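Side-chain contacts in ORF 37 (Human herpesvirus 8 type M, PDB 3FHD), which cuts viral DNA as an endonuclease and exonuclease of the PD-(D/E)XK superfamily, processing branched replication intermediates so that unit-length genomes can be packaged: residues H171-Q176 with A479-R484; Y395-L400 with H472-Q477. One frame throughout, in Å; residues are numbered along the deposited sequence.

Contact 1: residues H171-Q176 with A479-R484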
loop_
_atom_site.group_PDB
_atom_site.type_symbol
_atom_site.label_atom_id
_atom_site.label_comp_id
_atom_site.label_asym_id
_atom_site.label_seq_id
_atom_site.Cartn_x
_atom_site.Cartn_y
_atom_site.Cartn_z
ATOM N N HIS A 171 0.687 -10.873 -2.360
ATOM C CA HIS A 171 0.891 -12.232 -1.889
ATOM C C HIS A 171 -0.124 -13.217 -2.519
ATOM O O HIS A 171 0.284 -14.277 -3.017
ATOM C CB HIS A 171 0.858 -12.303 -0.353
ATOM C CG HIS A 171 1.036 -13.698 0.183
ATOM N ND1 HIS A 171 -0.013 -14.451 0.659
ATOM C CD2 HIS A 171 2.139 -14.472 0.295
ATOM C CE1 HIS A 171 0.437 -15.639 1.038
ATOM N NE2 HIS A 171 1.739 -15.676 0.827
ATOM N N TRP A 172 -1.407 -12.841 -2.529
ATOM C CA TRP A 172 -2.497 -13.659 -3.114
ATOM C C TRP A 172 -2.195 -13.934 -4.614
ATOM O O TRP A 172 -2.302 -15.091 -5.082
ATOM C CB TRP A 172 -3.865 -12.983 -2.882
ATOM C CG TRP A 172 -4.944 -13.510 -3.752
ATOM C CD1 TRP A 172 -5.725 -14.621 -3.530
ATOM C CD2 TRP A 172 -5.331 -12.981 -5.016
ATOM N NE1 TRP A 172 -6.573 -14.823 -4.611
ATOM C CE2 TRP A 172 -6.358 -13.815 -5.522
ATOM C CE3 TRP A 172 -4.893 -11.877 -5.790
ATOM C CZ2 TRP A 172 -6.973 -13.568 -6.745
ATOM C CZ3 TRP A 172 -5.521 -11.621 -7.000
ATOM C CH2 TRP A 172 -6.532 -12.494 -7.477
ATOM N N ALA A 173 -1.770 -12.890 -5.344
ATOM C CA ALA A 173 -1.528 -12.994 -6.812
ATOM C C ALA A 173 -0.339 -13.919 -7.124
ATOM O O ALA A 173 -0.264 -14.522 -8.198
ATOM C CB ALA A 173 -1.333 -11.589 -7.457
ATOM N N VAL A 174 0.601 -14.026 -6.185
ATOM C CA VAL A 174 1.753 -14.907 -6.397
ATOM C C VAL A 174 1.500 -16.331 -5.852
ATOM O O VAL A 174 1.780 -17.332 -6.525
ATOM C CB VAL A 174 3.045 -14.320 -5.765
ATOM C CG1 VAL A 174 4.168 -15.390 -5.785
ATOM C CG2 VAL A 174 3.508 -13.091 -6.530
ATOM N N LYS A 175 0.995 -16.422 -4.621
ATOM C CA LYS A 175 1.049 -17.680 -3.877
ATOM C C LYS A 175 -0.290 -18.386 -3.810
ATOM O O LYS A 175 -0.368 -19.539 -3.397
ATOM C CB LYS A 175 1.544 -17.457 -2.438
ATOM C CG LYS A 175 3.054 -17.148 -2.284
ATOM C CD LYS A 175 3.930 -18.082 -3.133
ATOM C CE LYS A 175 5.210 -18.504 -2.435
ATOM N NZ LYS A 175 6.343 -18.649 -3.420
ATOM N N GLN A 176 -1.361 -17.682 -4.151
ATOM C CA GLN A 176 -2.675 -18.237 -3.877
ATOM C C GLN A 176 -3.533 -18.357 -5.136
ATOM O O GLN A 176 -3.891 -19.482 -5.524
ATOM C CB GLN A 176 -3.375 -17.442 -2.750
ATOM C CG GLN A 176 -2.735 -17.557 -1.369
ATOM C CD GLN A 176 -3.472 -16.725 -0.307
ATOM O OE1 GLN A 176 -3.949 -15.636 -0.580
ATOM N NE2 GLN A 176 -3.599 -17.277 0.901
ATOM N N ALA A 479 2.629 -11.104 -12.861
ATOM C CA ALA A 479 2.239 -10.551 -14.168
ATOM C C ALA A 479 1.644 -11.629 -15.082
ATOM O O ALA A 479 0.707 -11.351 -15.839
ATOM C CB ALA A 479 3.404 -9.881 -14.854
ATOM N N ASN A 480 2.210 -12.835 -15.037
ATOM C CA ASN A 480 1.661 -13.983 -15.764
ATOM C C ASN A 480 0.227 -14.286 -15.313
ATOM O O ASN A 480 -0.636 -14.515 -16.146
ATOM C CB ASN A 480 2.560 -15.217 -15.604
ATOM C CG ASN A 480 3.653 -15.280 -16.662
ATOM O OD1 ASN A 480 3.761 -14.397 -17.530
ATOM N ND2 ASN A 480 4.450 -16.339 -16.617
ATOM N N PHE A 481 -0.018 -14.260 -13.998
ATOM C CA PHE A 481 -1.352 -14.506 -13.455
ATOM C C PHE A 481 -2.310 -13.368 -13.889
ATOM O O PHE A 481 -3.427 -13.654 -14.266
ATOM C CB PHE A 481 -1.311 -14.676 -11.925
ATOM C CG PHE A 481 -2.675 -14.729 -11.253
ATOM C CD1 PHE A 481 -3.596 -15.735 -11.555
ATOM C CD2 PHE A 481 -3.000 -13.786 -10.289
ATOM C CE1 PHE A 481 -4.875 -15.775 -10.914
ATOM C CE2 PHE A 481 -4.219 -13.795 -9.647
ATOM C CZ PHE A 481 -5.181 -14.812 -9.953
ATOM N N TRP A 482 -1.863 -12.107 -13.852
ATOM C CA TRP A 482 -2.657 -10.994 -14.418
ATOM C C TRP A 482 -3.073 -11.250 -15.895
ATOM O O TRP A 482 -4.241 -11.076 -16.271
ATOM C CB TRP A 482 -1.925 -9.650 -14.281
ATOM C CG TRP A 482 -2.840 -8.473 -14.523
ATOM C CD1 TRP A 482 -3.493 -7.746 -13.568
ATOM C CD2 TRP A 482 -3.249 -7.934 -15.790
ATOM N NE1 TRP A 482 -4.257 -6.757 -14.161
ATOM C CE2 TRP A 482 -4.104 -6.830 -15.519
ATOM C CE3 TRP A 482 -2.944 -8.245 -17.122
ATOM C CZ2 TRP A 482 -4.701 -6.077 -16.528
ATOM C CZ3 TRP A 482 -3.507 -7.470 -18.137
ATOM C CH2 TRP A 482 -4.384 -6.397 -17.832
ATOM N N SER A 483 -2.123 -11.683 -16.709
ATOM C CA SER A 483 -2.362 -11.904 -18.131
ATOM C C SER A 483 -3.344 -13.043 -18.371
ATOM O O SER A 483 -4.255 -12.924 -19.185
ATOM C CB SER A 483 -1.028 -12.200 -18.820
ATOM O OG SER A 483 -0.217 -11.063 -18.624
ATOM N N ARG A 484 -3.175 -14.142 -17.642
ATOM C CA ARG A 484 -4.139 -15.254 -17.715
ATOM C C ARG A 484 -5.562 -14.831 -17.311
ATOM O O ARG A 484 -6.533 -15.190 -17.991
ATOM C CB ARG A 484 -3.708 -16.424 -16.830
ATOM C CG ARG A 484 -2.525 -17.196 -17.346
ATOM C CD ARG A 484 -2.398 -18.553 -16.625
ATOM N NE ARG A 484 -2.323 -18.481 -15.155
ATOM C CZ ARG A 484 -1.244 -18.107 -14.465
ATOM N NH1 ARG A 484 -0.126 -17.741 -15.093
ATOM N NH2 ARG A 484 -1.283 -18.109 -13.137
#
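Phe481 pushes its ring edge against the indole of Trp172, joining the last turn of helix 170-175 to the long helix 468-489. The two rings form an offset edge-to-face pair: the rim of Phe481 is directed at the six-membered ring of Trp172, the centroids are 5.2 Å apart and the planes meet at 74°. The closest approach, 3.4 Å, is between Phe481 CE2 and Trp172 CH2, and Phe481 CZ lies 3.7 Å from the same CH2 atom. Only the benzo half of the indole takes part. Its pyrrole side is engaged by the chain that follows the helix, where NE1 donates a hydrogen bond to the carbonyl oxygen of Asn178.

Both aromatic groups are carried into the gap by the same choice of first torsion. Phe481 has CG trans to its amide nitrogen (chi1 171°), which extends the ring away from its own helix, and Trp172 (chi1 163°) likewise sends its indole outward. Nearer the backbone, Phe481 CD2 rests 4.0 Å from Ala173 CB and 3.5 Å from Ala173 O. The CA atoms of Ala173 and Phe481 are 6.8 Å apart, a closeness consistent with the small methyl of Ala173. Ala173 O is not left to the aromatic ring alone, for it also accepts a hydrogen bond from Gln177 NE2.

No hydrogen bond or salt bridge crosses between the two segments, although Val174 adds further packing of the helices on Leu474 and Ala478. This contact therefore rests on dispersion and on the weak electrostatics of an aromatic edge set against a pi face, with the slightly positive C-H rim of Phe481 turned to the electron-rich indole: plain structural packing away from the magnesium site.

Contact 2: residues Y395-L400 with H472-Q477; sequences YFYQVL and HRLLHQ. With SO4 (sulfate ion), chain B.
A buried apolar helix-helix interface joins helix 394-412, which packs beside strand 423-432 of the central sheet in this PD-(D/E)XK nuclease, to the long helix 468-489. Leu474 carries the contact from the second helix, its two methyls divided between partners. Leu474 CD1 meets Leu400 CD1 at 3.6 Å and Tyr397 CE1 at 3.8 Å; Leu474 CD2 lies 4.0 Å from Tyr397 CE1 and equally far from Tyr397 OH. Both methyls lie on one side of the tyrosine ring plane, near its CE1 corner, and CD1 comes in obliquely. Leu474 crosses both Tyr397 and Leu400 at roughly a right angle.

The two partners stand three residues apart, nearly one turn, and reach Leu474 by different torsions. Leu400 has CG trans to its amide nitrogen (chi1 -169°), which carries the branch toward Leu474. Tyr397 has CG opposite its carbonyl carbon (chi1 -80°), which together with the turn of the ring about CB-CG brings the CE1 side up to the leucine. The Tyr397 ring also makes an edge-to-face pair with His171, and Leu349 of helix 348-355 adds to the packing round Leu474.

On another side of the same helix, Gln398 extends toward a sulfate ion, probably from the crystallisation liquor. Gln398 NE2 gives sulfate O2 a weak hydrogen bond of 3.3 Å, bent to 125° at the hydrogen. The amide is fixed mainly by the bond from Lys268 NZ to OE1, with a second weak bond from NE2 to Ser167. Arg161, Ser167, Ser168 and Ser241 also bond the sulfate.

Toward Leu474, by contrast, the helix offers mostly carbon, with the Tyr397 hydroxyl at the rim, and the leucine-tyrosine packing depends on shape and exclusion of water.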
loop_
_atom_site.group_PDB
_atom_site.type_symbol
_atom_site.label_atom_id
_atom_site.label_comp_id
_atom_site.label_asym_id
_atom_site.label_seq_id
_atom_site.Cartn_x
_atom_site.Cartn_y
_atom_site.Cartn_z
ATOM N N TYR A 395 2.686 -9.693 4.462
ATOM C CA TYR A 395 3.205 -8.323 4.645
ATOM C C TYR A 395 4.582 -8.129 4.008
ATOM O O TYR A 395 4.916 -7.017 3.594
ATOM C CB TYR A 395 3.249 -7.863 6.103
ATOM C CG TYR A 395 1.897 -7.833 6.790
ATOM C CD1 TYR A 395 0.710 -7.886 6.050
ATOM C CD2 TYR A 395 1.800 -7.714 8.162
ATOM C CE1 TYR A 395 -0.523 -7.881 6.656
ATOM C CE2 TYR A 395 0.519 -7.694 8.797
ATOM C CZ TYR A 395 -0.612 -7.770 8.018
ATOM O OH TYR A 395 -1.871 -7.755 8.587
ATOM N N PHE A 396 5.361 -9.197 3.937
ATOM C CA PHE A 396 6.621 -9.164 3.224
ATOM C C PHE A 396 6.424 -8.861 1.735
ATOM O O PHE A 396 7.086 -7.974 1.185
ATOM C CB PHE A 396 7.452 -10.449 3.426
ATOM C CG PHE A 396 8.728 -10.435 2.649
ATOM C CD1 PHE A 396 9.869 -9.770 3.162
ATOM C CD2 PHE A 396 8.815 -11.054 1.398
ATOM C CE1 PHE A 396 11.062 -9.736 2.424
ATOM C CE2 PHE A 396 10.033 -11.028 0.669
ATOM C CZ PHE A 396 11.130 -10.364 1.181
ATOM N N TYR A 397 5.478 -9.564 1.120
ATOM C CA TYR A 397 5.081 -9.391 -0.274
ATOM C C TYR A 397 4.465 -7.991 -0.525
ATOM O O TYR A 397 4.652 -7.417 -1.575
ATOM C CB TYR A 397 4.010 -10.441 -0.609
ATOM C CG TYR A 397 4.611 -11.785 -0.883
ATOM C CD1 TYR A 397 4.743 -12.251 -2.195
ATOM C CD2 TYR A 397 5.106 -12.578 0.160
ATOM C CE1 TYR A 397 5.325 -13.509 -2.466
ATOM C CE2 TYR A 397 5.718 -13.826 -0.100
ATOM C CZ TYR A 397 5.819 -14.276 -1.423
ATOM O OH TYR A 397 6.399 -15.508 -1.711
ATOM N N GLN A 398 3.670 -7.510 0.418
ATOM C CA GLN A 398 3.108 -6.147 0.328
ATOM C C GLN A 398 4.177 -5.057 0.214
ATOM O O GLN A 398 4.096 -4.212 -0.672
ATOM C CB GLN A 398 2.169 -5.871 1.526
ATOM C CG GLN A 398 1.646 -4.432 1.553
ATOM C CD GLN A 398 0.444 -4.265 2.467
ATOM O OE1 GLN A 398 0.357 -4.912 3.526
ATOM N NE2 GLN A 398 -0.505 -3.422 2.049
ATOM N N VAL A 399 5.183 -5.090 1.089
ATOM C CA VAL A 399 6.239 -4.080 1.071
ATOM C C VAL A 399 7.131 -4.294 -0.165
ATOM O O VAL A 399 7.691 -3.338 -0.709
ATOM C CB VAL A 399 7.058 -4.079 2.399
ATOM C CG1 VAL A 399 8.109 -2.961 2.382
ATOM C CG2 VAL A 399 6.128 -3.889 3.603
ATOM N N LEU A 400 7.280 -5.559 -0.578
ATOM C CA LEU A 400 8.049 -5.911 -1.779
ATOM C C LEU A 400 7.457 -5.153 -2.967
ATOM O O LEU A 400 8.206 -4.506 -3.718
ATOM C CB LEU A 400 8.016 -7.436 -2.041
ATOM C CG LEU A 400 9.005 -7.930 -3.110
ATOM C CD1 LEU A 400 9.456 -9.378 -2.842
ATOM C CD2 LEU A 400 8.477 -7.760 -4.509
ATOM N N HIS A 472 12.404 -9.942 -9.001
ATOM C CA HIS A 472 12.183 -10.225 -10.421
ATOM C C HIS A 472 11.282 -11.465 -10.633
ATOM O O HIS A 472 10.355 -11.424 -11.434
ATOM C CB HIS A 472 13.521 -10.343 -11.165
ATOM C CG HIS A 472 13.380 -10.701 -12.616
ATOM N ND1 HIS A 472 13.408 -12.007 -13.071
ATOM C CD2 HIS A 472 13.227 -9.925 -13.718
ATOM C CE1 HIS A 472 13.270 -12.017 -14.385
ATOM N NE2 HIS A 472 13.152 -10.768 -14.802
ATOM N N ARG A 473 11.542 -12.546 -9.897
ATOM C CA ARG A 473 10.774 -13.792 -10.087
ATOM C C ARG A 473 9.296 -13.627 -9.664
ATOM O O ARG A 473 8.384 -14.046 -10.371
ATOM C CB ARG A 473 11.407 -14.961 -9.332
ATOM C CG ARG A 473 10.813 -16.291 -9.823
ATOM C CD ARG A 473 11.063 -17.453 -8.909
ATOM N NE ARG A 473 12.441 -17.924 -8.970
ATOM C CZ ARG A 473 12.911 -18.887 -8.183
ATOM N NH1 ARG A 473 12.092 -19.475 -7.304
ATOM N NH2 ARG A 473 14.185 -19.263 -8.275
ATOM N N LEU A 474 9.093 -13.009 -8.513
ATOM C CA LEU A 474 7.737 -12.837 -7.947
ATOM C C LEU A 474 6.888 -11.908 -8.822
ATOM O O LEU A 474 5.697 -12.195 -9.093
ATOM C CB LEU A 474 7.823 -12.347 -6.487
ATOM C CG LEU A 474 8.509 -13.312 -5.520
ATOM C CD1 LEU A 474 8.658 -12.668 -4.124
ATOM C CD2 LEU A 474 7.728 -14.651 -5.388
ATOM N N LEU A 475 7.483 -10.811 -9.305
ATOM C CA LEU A 475 6.733 -9.869 -10.191
ATOM C C LEU A 475 6.385 -10.574 -11.511
ATOM O O LEU A 475 5.274 -10.411 -12.024
ATOM C CB LEU A 475 7.535 -8.588 -10.484
ATOM C CG LEU A 475 7.785 -7.593 -9.342
ATOM C CD1 LEU A 475 8.937 -6.581 -9.724
ATOM C CD2 LEU A 475 6.481 -6.866 -8.960
ATOM N N HIS A 476 7.302 -11.389 -12.040
ATOM C CA HIS A 476 7.004 -12.164 -13.249
ATOM C C HIS A 476 5.797 -13.141 -13.056
ATOM O O HIS A 476 4.929 -13.244 -13.915
ATOM C CB HIS A 476 8.246 -12.932 -13.737
ATOM C CG HIS A 476 7.955 -13.877 -14.856
ATOM N ND1 HIS A 476 7.831 -13.455 -16.162
ATOM C CD2 HIS A 476 7.712 -15.208 -14.862
ATOM C CE1 HIS A 476 7.566 -14.498 -16.932
ATOM N NE2 HIS A 476 7.493 -15.574 -16.167
ATOM N N GLN A 477 5.778 -13.875 -11.949
ATOM C CA GLN A 477 4.666 -14.811 -11.652
ATOM C C GLN A 477 3.340 -14.060 -11.529
ATOM O O GLN A 477 2.295 -14.485 -12.074
ATOM C CB GLN A 477 4.988 -15.574 -10.369
ATOM C CG GLN A 477 6.320 -16.375 -10.542
ATOM C CD GLN A 477 6.635 -17.300 -9.392
ATOM O OE1 GLN A 477 5.885 -17.388 -8.413
ATOM N NE2 GLN A 477 7.729 -18.050 -9.530
HETATM S S SO4 B . -2.503 -1.051 -1.279
HETATM O O1 SO4 B . -3.245 -2.210 -1.750
HETATM O O2 SO4 B . -2.171 -1.243 0.136
HETATM O O3 SO4 B . -1.297 -0.993 -2.080
HETATM O O4 SO4 B . -3.249 0.149 -1.553
#

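In the fold
Helix 468-489 serves both contacts, presenting Leu474 to helix 394-412 and, farther along, Phe481 to helix 170-175. The centres of contacts 1 and 2 are about 10 Å apart, and helix 170-175 closes the triangle: Lys175 lies against Tyr397, and Val174 against Gln477. Both contacts are buried and neither has a hydrogen bond between its segments. Contact 1 lies farther out, about 17 Å from the centre of the chain against 13 Å, and pairs two aromatic rings, one of them partly exposed. Contact 2 joins aliphatic methyls to a phenol ring, its three touching residues all buried, with the Tyr397 side chain about 14 Å from the bound magnesium ion.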